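Receptor-like protein kinase ANXUR1 (Arabidopsis thaliana, PDB 6FIG) probably acts as a cell-surface receptor kinase in plant reproduction, with a malectin-like ectodomain that likely senses signals outside the cell. Local coordinates at residues G1-G9 against I153-M161; S93-D101 against T131-T141. All coordinates share one frame; numbering follows the deposited sequence.

Contact 1: residues G1-G9 against I153-M161; sequences GQDLALSCG and INGIEVIQM. With CA (calcium ion), chain I; EDO (1,2-ethanediol), chain J.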
ATOM      1  N   GLY A   1      12.994  -4.020   7.677  1.00 58.89           N
ATOM      2  CA  GLY A   1      13.254  -2.810   6.840  1.00 54.64           C
ATOM      3  C   GLY A   1      12.093  -2.273   6.026  1.00 53.48           C
ATOM      4  O   GLY A   1      12.305  -1.642   4.985  1.00 55.21           O
ATOM      5  N   GLN A   2      10.871  -2.492   6.504  1.00 50.37           N
ATOM      6  CA  GLN A   2       9.667  -2.003   5.814  1.00 45.77           C
ATOM      7  C   GLN A   2       9.441  -0.491   5.981  1.00 38.30           C
ATOM      8  O   GLN A   2      10.096   0.178   6.798  1.00 35.58           O
ATOM      9  CB  GLN A   2       8.409  -2.781   6.282  1.00 49.86           C
ATOM     10  CG  GLN A   2       7.923  -2.517   7.710  1.00 52.41           C
ATOM     11  CD  GLN A   2       8.665  -3.320   8.776  1.00 56.70           C
ATOM     12  OE1 GLN A   2       9.515  -4.159   8.456  1.00 62.40           O
ATOM     13  NE2 GLN A   2       8.350  -3.065  10.052  1.00 57.36           N
ATOM     14  N   ASP A   3       8.487   0.032   5.212  1.00 33.10           N
ATOM     15  CA  ASP A   3       8.048   1.416   5.386  1.00 29.13           C
ATOM     16  C   ASP A   3       7.425   1.585   6.774  1.00 28.25           C
ATOM     17  O   ASP A   3       6.762   0.676   7.267  1.00 29.24           O
ATOM     18  CB  ASP A   3       7.019   1.822   4.335  1.00 28.07           C
ATOM     19  CG  ASP A   3       7.554   1.761   2.909  1.00 28.16           C
ATOM     20  OD1 ASP A   3       8.780   1.761   2.697  1.00 26.94           O
ATOM     21  OD2 ASP A   3       6.710   1.726   2.003  1.00 29.17           O
ATOM     22  N   LEU A   4       7.678   2.738   7.387  1.00 26.05           N
ATOM     23  CA  LEU A   4       7.193   3.084   8.716  1.00 26.32           C
ATOM     24  C   LEU A   4       6.390   4.359   8.722  1.00 25.37           C
ATOM     25  O   LEU A   4       6.727   5.318   8.007  1.00 24.95           O
ATOM     26  CB  LEU A   4       8.373   3.284   9.657  1.00 26.75           C
ATOM     27  CG  LEU A   4       9.303   2.100   9.882  1.00 28.07           C
ATOM     28  CD1 LEU A   4      10.397   2.501  10.856  1.00 28.70           C
ATOM     29  CD2 LEU A   4       8.535   0.918  10.424  1.00 29.70           C
ATOM     30  N   ALA A   5       5.348   4.384   9.557  1.00 25.79           N
ATOM     31  CA  ALA A   5       4.651   5.604   9.899  1.00 25.48           C
ATOM     32  C   ALA A   5       4.557   5.571  11.423  1.00 25.97           C
ATOM     33  O   ALA A   5       3.748   4.820  12.003  1.00 27.72           O
ATOM     34  CB  ALA A   5       3.284   5.656   9.267  1.00 25.80           C
ATOM     35  N   LEU A   6       5.437   6.340  12.060  1.00 25.71           N
ATOM     36  CA  LEU A   6       5.587   6.347  13.508  1.00 26.62           C
ATOM     37  C   LEU A   6       4.921   7.580  14.084  1.00 27.69           C
ATOM     38  O   LEU A   6       5.261   8.709  13.708  1.00 26.38           O
ATOM     39  CB  LEU A   6       7.055   6.349  13.893  1.00 26.41           C
ATOM     40  CG  LEU A   6       7.954   5.309  13.231  1.00 26.15           C
ATOM     41  CD1 LEU A   6       9.380   5.474  13.716  1.00 26.18           C
ATOM     42  CD2 LEU A   6       7.422   3.898  13.489  1.00 27.25           C
ATOM     43  N   SER A   7       3.954   7.376  14.976  1.00 29.01           N
ATOM     44  CA  SER A   7       3.358   8.502  15.680  1.00 29.99           C
ATOM     45  C   SER A   7       4.081   8.589  17.004  1.00 30.47           C
ATOM     46  O   SER A   7       3.919   7.721  17.874  1.00 31.68           O
ATOM     47  CB  SER A   7       1.856   8.343  15.892  1.00 31.41           C
ATOM     48  OG  SER A   7       1.355   9.521  16.522  1.00 31.99           O
ATOM     49  N   CYS A   8       4.920   9.606  17.134  1.00 29.66           N
ATOM     50  CA  CYS A   8       5.799   9.718  18.267  1.00 30.90           C
ATOM     51  C   CYS A   8       4.983  10.094  19.495  1.00 31.97           C
ATOM     52  O   CYS A   8       4.080  10.929  19.403  1.00 32.47           O
ATOM     53  CB  CYS A   8       6.871  10.751  17.972  1.00 30.77           C
ATOM     54  SG  CYS A   8       7.705  10.343  16.432  1.00 30.81           S
ATOM     55  N   GLY A   9       5.271   9.425  20.598  1.00 33.72           N
ATOM     56  CA  GLY A   9       4.583   9.658  21.864  1.00 35.57           C
ATOM     57  C   GLY A   9       3.329   8.832  22.090  1.00 37.59           C
ATOM     58  O   GLY A   9       2.625   9.049  23.081  1.00 38.77           O
ATOM     59  N   ILE A 153       8.986  16.083  18.207  1.00 26.50           N
ATOM     60  CA  ILE A 153       8.566  15.449  16.951  1.00 25.75           C
ATOM     61  C   ILE A 153       7.209  14.797  17.209  1.00 26.31           C
ATOM     62  O   ILE A 153       6.999  14.188  18.260  1.00 27.50           O
ATOM     63  CB  ILE A 153       9.629  14.415  16.474  1.00 25.04           C
ATOM     64  CG1 ILE A 153       9.249  13.757  15.136  1.00 24.63           C
ATOM     65  CG2 ILE A 153       9.911  13.358  17.544  1.00 25.88           C
ATOM     66  CD1 ILE A 153       9.292  14.688  13.935  1.00 24.21           C
ATOM     67  N   ASN A 154       6.289  14.928  16.260  1.00 25.46           N
ATOM     68  CA  ASN A 154       4.970  14.290  16.382  1.00 27.00           C
ATOM     69  C   ASN A 154       4.826  13.026  15.555  1.00 26.37           C
ATOM     70  O   ASN A 154       4.138  12.078  15.960  1.00 27.05           O
ATOM     71  CB  ASN A 154       3.876  15.269  16.016  1.00 27.78           C
ATOM     72  CG  ASN A 154       3.893  16.490  16.901  1.00 28.86           C
ATOM     73  OD1 ASN A 154       4.583  17.458  16.598  1.00 28.35           O
ATOM     74  ND2 ASN A 154       3.157  16.441  18.009  1.00 29.95           N
ATOM     75  N   GLY A 155       5.499  12.992  14.411  1.00 25.57           N
ATOM     76  CA  GLY A 155       5.422  11.853  13.521  1.00 25.27           C
ATOM     77  C   GLY A 155       6.623  11.745  12.614  1.00 24.20           C
ATOM     78  O   GLY A 155       7.217  12.757  12.228  1.00 23.07           O
ATOM     79  N   ILE A 156       6.969  10.511  12.284  1.00 23.98           N
ATOM     80  CA  ILE A 156       8.055  10.222  11.340  1.00 23.31           C
ATOM     81  C   ILE A 156       7.574   9.179  10.342  1.00 23.10           C
ATOM     82  O   ILE A 156       7.069   8.153  10.752  1.00 22.61           O
ATOM     83  CB  ILE A 156       9.325   9.711  12.060  1.00 24.01           C
ATOM     84  CG1 ILE A 156       9.846  10.759  13.043  1.00 24.74           C
ATOM     85  CG2 ILE A 156      10.412   9.361  11.050  1.00 23.81           C
ATOM     86  CD1 ILE A 156      10.982  10.278  13.927  1.00 25.49           C
ATOM     87  N   GLU A 157       7.724   9.442   9.034  1.00 21.52           N
ATOM     88  CA  GLU A 157       7.564   8.389   8.022  1.00 22.12           C
ATOM     89  C   GLU A 157       8.842   8.181   7.242  1.00 21.43           C
ATOM     90  O   GLU A 157       9.538   9.142   6.916  1.00 20.37           O
ATOM     91  CB  GLU A 157       6.456   8.669   7.012  1.00 23.34           C
ATOM     92  CG  GLU A 157       5.066   8.810   7.552  1.00 24.54           C
ATOM     93  CD  GLU A 157       4.081   8.850   6.399  1.00 25.38           C
ATOM     94  OE1 GLU A 157       3.777   9.956   5.935  1.00 24.75           O
ATOM     95  OE2 GLU A 157       3.677   7.759   5.939  1.00 27.67           O
ATOM     96  N   VAL A 158       9.158   6.921   7.000  1.00 21.29           N
ATOM     97  CA  VAL A 158      10.220   6.508   6.095  1.00 21.76           C
ATOM     98  C   VAL A 158       9.625   5.560   5.092  1.00 21.66           C
ATOM     99  O   VAL A 158       9.078   4.538   5.463  1.00 22.28           O
ATOM    100  CB  VAL A 158      11.380   5.858   6.856  1.00 23.07           C
ATOM    101  CG1 VAL A 158      12.466   5.423   5.877  1.00 23.89           C
ATOM    102  CG2 VAL A 158      11.937   6.838   7.868  1.00 23.67           C
ATOM    103  N   ILE A 159       9.741   5.904   3.806  1.00 20.86           N
ATOM    104  CA  ILE A 159       9.051   5.215   2.716  1.00 21.18           C
ATOM    105  C   ILE A 159      10.067   4.992   1.604  1.00 21.29           C
ATOM    106  O   ILE A 159      10.584   5.964   1.041  1.00 20.85           O
ATOM    107  CB  ILE A 159       7.904   6.086   2.174  1.00 21.49           C
ATOM    108  CG1 ILE A 159       6.881   6.428   3.280  1.00 22.33           C
ATOM    109  CG2 ILE A 159       7.210   5.413   1.000  1.00 22.69           C
ATOM    110  CD1 ILE A 159       6.091   7.683   3.009  1.00 22.72           C
ATOM    111  N   GLN A 160      10.335   3.744   1.275  1.00 21.94           N
ATOM    112  CA  GLN A 160      11.174   3.427   0.118  1.00 22.88           C
ATOM    113  C   GLN A 160      10.508   3.944  -1.161  1.00 23.31           C
ATOM    114  O   GLN A 160       9.301   3.775  -1.339  1.00 24.00           O
ATOM    115  CB  GLN A 160      11.394   1.923  -0.001  1.00 24.78           C
ATOM    116  CG  GLN A 160      12.490   1.569  -0.976  1.00 25.83           C
ATOM    117  CD  GLN A 160      12.715   0.091  -1.074  1.00 28.08           C
ATOM    118  OE1 GLN A 160      13.113  -0.550  -0.092  1.00 30.86           O
ATOM    119  NE2 GLN A 160      12.481  -0.460  -2.258  1.00 29.20           N
ATOM    120  N   MET A 161      11.272   4.587  -2.048  1.00 22.58           N
ATOM    121  CA  MET A 161      10.702   5.153  -3.276  1.00 22.95           C
ATOM    122  C   MET A 161      11.600   4.859  -4.453  1.00 23.10           C
ATOM    123  O   MET A 161      12.778   4.645  -4.292  1.00 22.96           O
ATOM    124  CB  MET A 161      10.439   6.648  -3.156  1.00 23.14           C
ATOM    125  CG  MET A 161      11.697   7.482  -3.047  1.00 23.72           C
ATOM    126  SD  MET A 161      11.376   9.224  -3.023  1.00 24.28           S
ATOM    127  CE  MET A 161      10.936   9.528  -4.721  1.00 25.77           C
TER
HETATM  128 CA    CA I 502       2.443  11.658  17.626  1.00 43.55          CA
HETATM  129  C1  EDO J 510       2.201   0.907  10.366  1.00 47.60           C
HETATM  130  O1  EDO J 510       1.848   2.060  11.135  1.00 48.59           O
HETATM  131  C2  EDO J 510       3.472   1.273   9.620  1.00 45.00           C
HETATM  132  O2  EDO J 510       4.461   1.768  10.523  1.00 40.05           O
HETATM  133  O   HOH W   1       4.872   5.371   5.977  1.00 26.98           O
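The carboxylate of Asp3 is approached from above its plane rather than within it: the backbone N of Gln160 meets Asp3 OD1 at 2.9 Å, lying 44° out of that plane, while the methyl CG2 of Ile159 packs beside OD2. By accepting this N-H the acid takes the place that a main-chain carbonyl would hold if the antiparallel pairing ran on past Leu4. The second carboxylate, of Glu157, places OE2 4.0 Å from Ala5 CB, and a water donates to this OE2 and, weakly, to Leu4 O. Lys20 and Arg77 form salt bridges with Glu157, which should stabilise its negative charge in a buried place.

Towards the calcium end the strands pair antiparallel, Leu4–Val158 and Leu6–Ile156 being hydrogen-bonded pairs, with Leu6 N 2.8 Å from Ile156 O. At that end they share a calcium ion, bound by Ser7 OG at 2.6 Å, Cys8 O at 2.5 Å and Asn154 O at 2.4 Å; Pro51 and Thr54 complete the site. Ser7 suits its position because OG, anti to the backbone N (chi1 -177°), reaches the metal. Asn154 O does double duty, also accepting Cys8 N from 48° above its carbonyl plane. Cys8 points across at the partner strand, its SG 3.9 Å from Ile153 CG2 and close to Ile156 CG1.

Asp3 also bridges to Lys69 of the second subunit. Strand 4-7 lies between parallel strand 21-24 and strand 151-161, whose classic bulge at Asn154 and Gly155 faces Tyr79 of strand 73-80; Leu4, Cys8 and Ile156 pack against strand 62-67.

Contact 2: residues S93-D101 against T131-T141; sequences SYFTVEAND and TDKDVLSIKFT. With NAG (2-acetamido-2-deoxy-beta-D-glucopyranose), chain C.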
ATOM      1  N   SER A  93      11.632  26.261  21.602  1.00 39.06           N
ATOM      2  CA  SER A  93      12.076  25.133  20.795  1.00 36.90           C
ATOM      3  C   SER A  93      12.833  25.590  19.550  1.00 36.04           C
ATOM      4  O   SER A  93      12.277  26.226  18.660  1.00 36.26           O
ATOM      5  CB  SER A  93      10.921  24.209  20.413  1.00 35.98           C
ATOM      6  OG  SER A  93      11.388  23.164  19.555  1.00 34.12           O
ATOM      7  N   TYR A  94      14.113  25.255  19.513  1.00 35.00           N
ATOM      8  CA  TYR A  94      14.984  25.453  18.373  1.00 33.90           C
ATOM      9  C   TYR A  94      15.826  24.190  18.318  1.00 32.64           C
ATOM     10  O   TYR A  94      16.409  23.809  19.332  1.00 32.64           O
ATOM     11  CB  TYR A  94      15.888  26.664  18.560  1.00 35.83           C
ATOM     12  CG  TYR A  94      15.180  27.993  18.467  1.00 37.48           C
ATOM     13  CD1 TYR A  94      15.056  28.653  17.244  1.00 37.79           C
ATOM     14  CD2 TYR A  94      14.630  28.592  19.606  1.00 39.34           C
ATOM     15  CE1 TYR A  94      14.408  29.876  17.155  1.00 39.44           C
ATOM     16  CE2 TYR A  94      13.978  29.818  19.524  1.00 41.11           C
ATOM     17  CZ  TYR A  94      13.860  30.440  18.289  1.00 40.90           C
ATOM     18  OH  TYR A  94      13.223  31.654  18.215  1.00 43.91           O
ATOM     19  N   PHE A  95      15.888  23.539  17.167  1.00 30.08           N
ATOM     20  CA  PHE A  95      16.691  22.317  17.057  1.00 28.94           C
ATOM     21  C   PHE A  95      17.146  21.968  15.653  1.00 28.10           C
ATOM     22  O   PHE A  95      16.715  22.570  14.650  1.00 27.51           O
ATOM     23  CB  PHE A  95      15.962  21.147  17.714  1.00 28.64           C
ATOM     24  CG  PHE A  95      14.643  20.816  17.097  1.00 27.49           C
ATOM     25  CD1 PHE A  95      13.491  21.472  17.500  1.00 28.20           C
ATOM     26  CD2 PHE A  95      14.538  19.780  16.179  1.00 26.23           C
ATOM     27  CE1 PHE A  95      12.256  21.126  16.962  1.00 27.72           C
ATOM     28  CE2 PHE A  95      13.311  19.425  15.631  1.00 25.69           C
ATOM     29  CZ  PHE A  95      12.168  20.103  16.036  1.00 26.01           C
ATOM     30  N   THR A  96      18.058  21.003  15.604  1.00 27.25           N
ATOM     31  CA  THR A  96      18.615  20.486  14.384  1.00 26.44           C
ATOM     32  C   THR A  96      18.106  19.074  14.201  1.00 25.47           C
ATOM     33  O   THR A  96      17.898  18.342  15.169  1.00 25.48           O
ATOM     34  CB  THR A  96      20.163  20.517  14.450  1.00 27.84           C
ATOM     35  OG1 THR A  96      20.605  21.878  14.527  1.00 29.57           O
ATOM     36  CG2 THR A  96      20.855  19.830  13.264  1.00 27.28           C
ATOM     37  N   VAL A  97      17.882  18.690  12.946  1.00 23.97           N
ATOM     38  CA  VAL A  97      17.623  17.297  12.603  1.00 23.63           C
ATOM     39  C   VAL A  97      18.557  16.916  11.471  1.00 23.97           C
ATOM     40  O   VAL A  97      18.636  17.637  10.442  1.00 24.06           O
ATOM     41  CB  VAL A  97      16.169  17.020  12.171  1.00 23.09           C
ATOM     42  CG1 VAL A  97      15.969  15.524  11.935  1.00 22.93           C
ATOM     43  CG2 VAL A  97      15.173  17.587  13.178  1.00 23.63           C
ATOM     44  N   GLU A  98      19.188  15.764  11.624  1.00 24.75           N
ATOM     45  CA  GLU A  98      20.081  15.194  10.645  1.00 25.77           C
ATOM     46  C   GLU A  98      19.619  13.791  10.304  1.00 25.21           C
ATOM     47  O   GLU A  98      19.130  13.052  11.185  1.00 25.35           O
ATOM     48  CB  GLU A  98      21.497  15.141  11.194  1.00 27.75           C
ATOM     49  CG  GLU A  98      22.143  16.496  11.407  1.00 29.75           C
ATOM     50  CD  GLU A  98      23.329  16.410  12.352  1.00 33.23           C
ATOM     51  OE1 GLU A  98      23.129  16.294  13.588  1.00 34.61           O
ATOM     52  OE2 GLU A  98      24.472  16.434  11.862  1.00 35.84           O
ATOM     53  N   ALA A  99      19.781  13.402   9.044  1.00 24.78           N
ATOM     54  CA  ALA A  99      19.483  12.036   8.603  1.00 25.69           C
ATOM     55  C   ALA A  99      20.748  11.522   7.961  1.00 28.13           C
ATOM     56  O   ALA A  99      21.152  11.968   6.871  1.00 28.08           O
ATOM     57  CB  ALA A  99      18.316  11.993   7.628  1.00 25.52           C
ATOM     58  N   ASN A 100      21.378  10.585   8.650  1.00 28.97           N
ATOM     59  CA  ASN A 100      22.737  10.199   8.393  1.00 32.53           C
ATOM     60  C   ASN A 100      23.621  11.460   8.317  1.00 33.84           C
ATOM     61  O   ASN A 100      23.652  12.233   9.286  1.00 35.17           O
ATOM     62  CB  ASN A 100      22.802   9.207   7.229  1.00 33.05           C
ATOM     63  CG  ASN A 100      22.198   7.841   7.597  1.00 33.63           C
ATOM     64  OD1 ASN A 100      21.797   7.619   8.739  1.00 33.11           O
ATOM     65  ND2 ASN A 100      22.157   6.911   6.632  1.00 35.47           N
ATOM     66  N   ASP A 101      24.279  11.697   7.197  1.00 34.88           N
ATOM     67  CA  ASP A 101      25.172  12.841   7.068  1.00 36.46           C
ATOM     68  C   ASP A 101      24.486  14.088   6.439  1.00 33.53           C
ATOM     69  O   ASP A 101      25.182  15.034   6.094  1.00 34.81           O
ATOM     70  CB  ASP A 101      26.434  12.443   6.270  1.00 39.98           C
ATOM     71  CG  ASP A 101      26.149  12.034   4.818  1.00 42.22           C
ATOM     72  OD1 ASP A 101      27.147  11.893   4.058  1.00 48.56           O
ATOM     73  OD2 ASP A 101      24.979  11.840   4.399  1.00 43.73           O
ATOM     74  N   THR A 131      22.154   5.603   0.636  1.00 34.48           N
ATOM     75  CA  THR A 131      23.176   5.776   1.674  1.00 38.07           C
ATOM     76  C   THR A 131      24.257   4.696   1.655  1.00 41.35           C
ATOM     77  O   THR A 131      25.299   4.865   2.292  1.00 44.46           O
ATOM     78  CB  THR A 131      22.512   5.672   3.077  1.00 38.69           C
ATOM     79  OG1 THR A 131      21.742   4.449   3.176  1.00 37.61           O
ATOM     80  CG2 THR A 131      21.613   6.831   3.356  1.00 37.86           C
ATOM     81  N   ASP A 132      24.009   3.574   0.968  1.00 41.56           N
ATOM     82  CA  ASP A 132      24.775   2.328   1.153  1.00 44.20           C
ATOM     83  C   ASP A 132      24.951   1.902   2.622  1.00 43.33           C
ATOM     84  O   ASP A 132      25.948   1.287   2.991  1.00 42.30           O
ATOM     85  CB  ASP A 132      26.113   2.392   0.403  1.00 48.42           C
ATOM     86  CG  ASP A 132      25.921   2.475  -1.109  1.00 50.87           C
ATOM     87  OD1 ASP A 132      26.848   2.102  -1.857  1.00 56.55           O
ATOM     88  OD2 ASP A 132      24.839   2.906  -1.557  1.00 52.96           O
ATOM     89  N   LYS A 133      23.953   2.229   3.437  1.00 41.40           N
ATOM     90  CA  LYS A 133      23.904   1.872   4.838  1.00 42.37           C
ATOM     91  C   LYS A 133      22.540   1.266   5.087  1.00 40.17           C
ATOM     92  O   LYS A 133      21.532   1.770   4.573  1.00 38.43           O
ATOM     93  CB  LYS A 133      24.117   3.105   5.719  1.00 44.09           C
ATOM     94  CG  LYS A 133      25.581   3.503   5.856  1.00 47.95           C
ATOM     95  CD  LYS A 133      25.751   4.821   6.606  1.00 49.56           C
ATOM     96  CE  LYS A 133      25.649   4.650   8.113  1.00 51.61           C
ATOM     97  NZ  LYS A 133      25.280   5.933   8.791  1.00 52.57           N
ATOM     98  N   ASP A 134      22.499   0.206   5.887  1.00 39.95           N
ATOM     99  CA  ASP A 134      21.249  -0.493   6.171  1.00 40.02           C
ATOM    100  C   ASP A 134      20.471   0.121   7.350  1.00 36.71           C
ATOM    101  O   ASP A 134      19.423  -0.395   7.730  1.00 34.65           O
ATOM    102  CB  ASP A 134      21.466  -2.012   6.351  1.00 44.94           C
ATOM    103  CG  ASP A 134      22.466  -2.362   7.452  1.00 48.26           C
ATOM    104  OD1 ASP A 134      22.589  -1.604   8.436  1.00 51.54           O
ATOM    105  OD2 ASP A 134      23.141  -3.420   7.347  1.00 54.74           O
ATOM    106  N   VAL A 135      20.964   1.231   7.901  1.00 34.85           N
ATOM    107  CA  VAL A 135      20.262   1.951   8.956  1.00 33.63           C
ATOM    108  C   VAL A 135      20.191   3.436   8.609  1.00 31.79           C
ATOM    109  O   VAL A 135      21.183   4.022   8.189  1.00 31.76           O
ATOM    110  CB  VAL A 135      20.968   1.750  10.314  1.00 35.81           C
ATOM    111  CG1 VAL A 135      20.389   2.654  11.384  1.00 35.80           C
ATOM    112  CG2 VAL A 135      20.854   0.293  10.752  1.00 37.36           C
ATOM    113  N   LEU A 136      19.007   4.025   8.772  1.00 29.80           N
ATOM    114  CA  LEU A 136      18.827   5.462   8.687  1.00 29.10           C
ATOM    115  C   LEU A 136      18.849   5.986  10.119  1.00 28.74           C
ATOM    116  O   LEU A 136      17.948   5.683  10.903  1.00 29.47           O
ATOM    117  CB  LEU A 136      17.500   5.810   8.005  1.00 29.16           C
ATOM    118  CG  LEU A 136      17.193   7.306   7.868  1.00 28.93           C
ATOM    119  CD1 LEU A 136      18.242   7.997   7.000  1.00 29.56           C
ATOM    120  CD2 LEU A 136      15.809   7.523   7.274  1.00 29.69           C
ATOM    121  N   SER A 137      19.867   6.768  10.441  1.00 27.77           N
ATOM    122  CA  SER A 137      19.985   7.430  11.728  1.00 28.25           C
ATOM    123  C   SER A 137      19.426   8.841  11.702  1.00 27.35           C
ATOM    124  O   SER A 137      19.943   9.683  10.969  1.00 27.67           O
ATOM    125  CB  SER A 137      21.439   7.467  12.136  1.00 30.15           C
ATOM    126  OG  SER A 137      21.905   6.138  12.316  1.00 31.66           O
ATOM    127  N   ILE A 138      18.368   9.091  12.477  1.00 25.32           N
ATOM    128  CA  ILE A 138      17.711  10.394  12.486  1.00 24.53           C
ATOM    129  C   ILE A 138      17.991  11.004  13.845  1.00 25.05           C
ATOM    130  O   ILE A 138      17.509  10.496  14.869  1.00 26.33           O
ATOM    131  CB  ILE A 138      16.191  10.310  12.282  1.00 24.31           C
ATOM    132  CG1 ILE A 138      15.864   9.567  10.994  1.00 24.16           C
ATOM    133  CG2 ILE A 138      15.599  11.715  12.270  1.00 24.31           C
ATOM    134  CD1 ILE A 138      14.398   9.228  10.872  1.00 24.29           C
ATOM    135  N   LYS A 139      18.797  12.063  13.849  1.00 25.38           N
ATOM    136  CA  LYS A 139      19.310  12.664  15.084  1.00 26.35           C
ATOM    137  C   LYS A 139      18.659  14.002  15.328  1.00 25.84           C
ATOM    138  O   LYS A 139      18.711  14.887  14.450  1.00 25.36           O
ATOM    139  CB  LYS A 139      20.819  12.851  15.027  1.00 28.42           C
ATOM    140  CG  LYS A 139      21.389  13.452  16.303  1.00 31.09           C
ATOM    141  CD  LYS A 139      22.900  13.468  16.306  1.00 34.29           C
ATOM    142  CE  LYS A 139      23.375  13.524  17.740  1.00 37.61           C
ATOM    143  NZ  LYS A 139      24.818  13.825  17.910  1.00 40.66           N
ATOM    144  N   PHE A 140      18.061  14.155  16.513  1.00 25.38           N
ATOM    145  CA  PHE A 140      17.473  15.392  16.986  1.00 25.62           C
ATOM    146  C   PHE A 140      18.401  16.040  17.997  1.00 26.80           C
ATOM    147  O   PHE A 140      18.720  15.430  19.006  1.00 27.83           O
ATOM    148  CB  PHE A 140      16.101  15.131  17.636  1.00 25.60           C
ATOM    149  CG  PHE A 140      15.031  14.765  16.652  1.00 24.64           C
ATOM    150  CD1 PHE A 140      14.950  13.478  16.131  1.00 24.30           C
ATOM    151  CD2 PHE A 140      14.104  15.722  16.198  1.00 24.63           C
ATOM    152  CE1 PHE A 140      13.963  13.133  15.212  1.00 23.43           C
ATOM    153  CE2 PHE A 140      13.118  15.384  15.286  1.00 24.34           C
ATOM    154  CZ  PHE A 140      13.050  14.093  14.768  1.00 23.52           C
ATOM    155  N   THR A 141      18.837  17.270  17.750  1.00 27.37           N
ATOM    156  CA  THR A 141      19.752  17.967  18.634  1.00 28.90           C
ATOM    157  C   THR A 141      19.195  19.324  19.027  1.00 29.60           C
ATOM    158  O   THR A 141      19.183  20.235  18.194  1.00 29.02           O
ATOM    159  CB  THR A 141      21.121  18.197  17.979  1.00 29.52           C
ATOM    160  OG1 THR A 141      21.640  16.947  17.546  1.00 29.10           O
ATOM    161  CG2 THR A 141      22.089  18.874  18.948  1.00 31.63           C
TER
HETATM  162  C1  NAG C   1      17.480  31.033  15.015  1.00 41.74           C
HETATM  163  C2  NAG C   1      18.526  32.120  14.813  1.00 44.86           C
HETATM  164  C3  NAG C   1      18.040  33.460  15.360  1.00 47.72           C
HETATM  165  C4  NAG C   1      16.641  33.791  14.851  1.00 47.56           C
HETATM  166  C5  NAG C   1      15.690  32.639  15.154  1.00 44.95           C
HETATM  167  C6  NAG C   1      14.273  32.866  14.630  1.00 43.78           C
HETATM  168  C7  NAG C   1      20.809  31.203  14.879  1.00 45.77           C
HETATM  169  C8  NAG C   1      21.943  30.829  15.785  1.00 47.52           C
HETATM  170  N2  NAG C   1      19.741  31.711  15.496  1.00 45.77           N
HETATM  171  O3  NAG C   1      18.956  34.497  14.999  1.00 49.92           O
HETATM  172  O4  NAG C   1      16.203  34.984  15.528  1.00 52.47           O
HETATM  173  O5  NAG C   1      16.199  31.451  14.547  1.00 41.54           O
HETATM  174  O6  NAG C   1      14.282  32.949  13.203  1.00 43.63           O
HETATM  175  O7  NAG C   1      20.889  31.062  13.678  1.00 45.92           O
HETATM  176  O   HOH W   2      21.083  21.979  17.194  1.00 36.25           O
HETATM  177  O   HOH W   3      20.877  16.729  14.936  1.00 25.41           O
HETATM  178  O   HOH W   4      23.141   5.070   9.984  1.00 35.57           O
HETATM  179  O   HOH W   5      22.144  11.552  11.791  1.00 38.18           O
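Asn100 OD1 is gripped by two donors: Ser137 N at 2.7 Å, with a nearly straight N-H (164°), and a water at 3.1 Å. That water also bonds Lys133 NZ, Val135 O and Ser137 OG. The other arm of the carboxamide, Asn100 ND2, reaches Val135 O in a weak bond of 3.4 Å. Asparagine suits the place because it tolerates the positive phi (49°) after Ala99 and its amide can both accept and donate. Thr96–Thr141 and Glu98–Lys139 are antiparallel hydrogen-bonded pairs; Asn100 N bonds Ser137 O, so backbone and side chain both hold Ser137.

Along the buried side, apolar residues interlock. Phe95 holds CG between its backbone N and carbonyl carbon (chi1 61°), and its ring lies alongside that of Phe140. Phe95 CE2 comes to the edge of the latter, 3.8 Å from Phe140 CD2. Val97 packs alongside the same ring, CG1 over one face near the rim and Val97 CG2 3.7 Å from Phe140 CE2. The small Ala99 methyl meets Leu136 CD1.

Polar and charged residues occupy the opposite side. Glu98 OE1 lies 3.9 Å from Lys139 CD, but the lysine end leads away and no salt bridge forms; a water lies within hydrogen-bonding distance of Glu98 OE1, Lys139 O and Thr141 OG1. Another water joins Thr96 OG1 to Thr141 O. Beyond the strand end, Tyr94 CE1 is 3.5 Å from NAG O5, in a glycan pocket shared with Tyr146.

Strands 95-99 and 135-142 are neighbours in a five-stranded antiparallel sheet whose apolar face packs on strand 151-161, consistent with the beta-sandwich of malectin-like domains.

How the contacts relate
The two contacts lie about 13 Å apart, centre to centre, on the same side of the chain's centre, and belong to different sheets. Contact 2 joins neighbouring strands of the five-stranded antiparallel sheet; contact 1 lies in the layer packed against it. Along the chain come 1-9, 93-101, 131-141 and 153-161, so contact 2 falls wholly within the span that contact 1 closes. Strands 135-142 and 151-161 follow one another and carry the chain from one layer to the other. Ile153 CB meets Phe140 CE2 at 3.8 Å, and Ile156 packs on Ile138, Val158 on Leu136. Together the contacts bring the N terminus, a calcium site and the sandwich core into one unit.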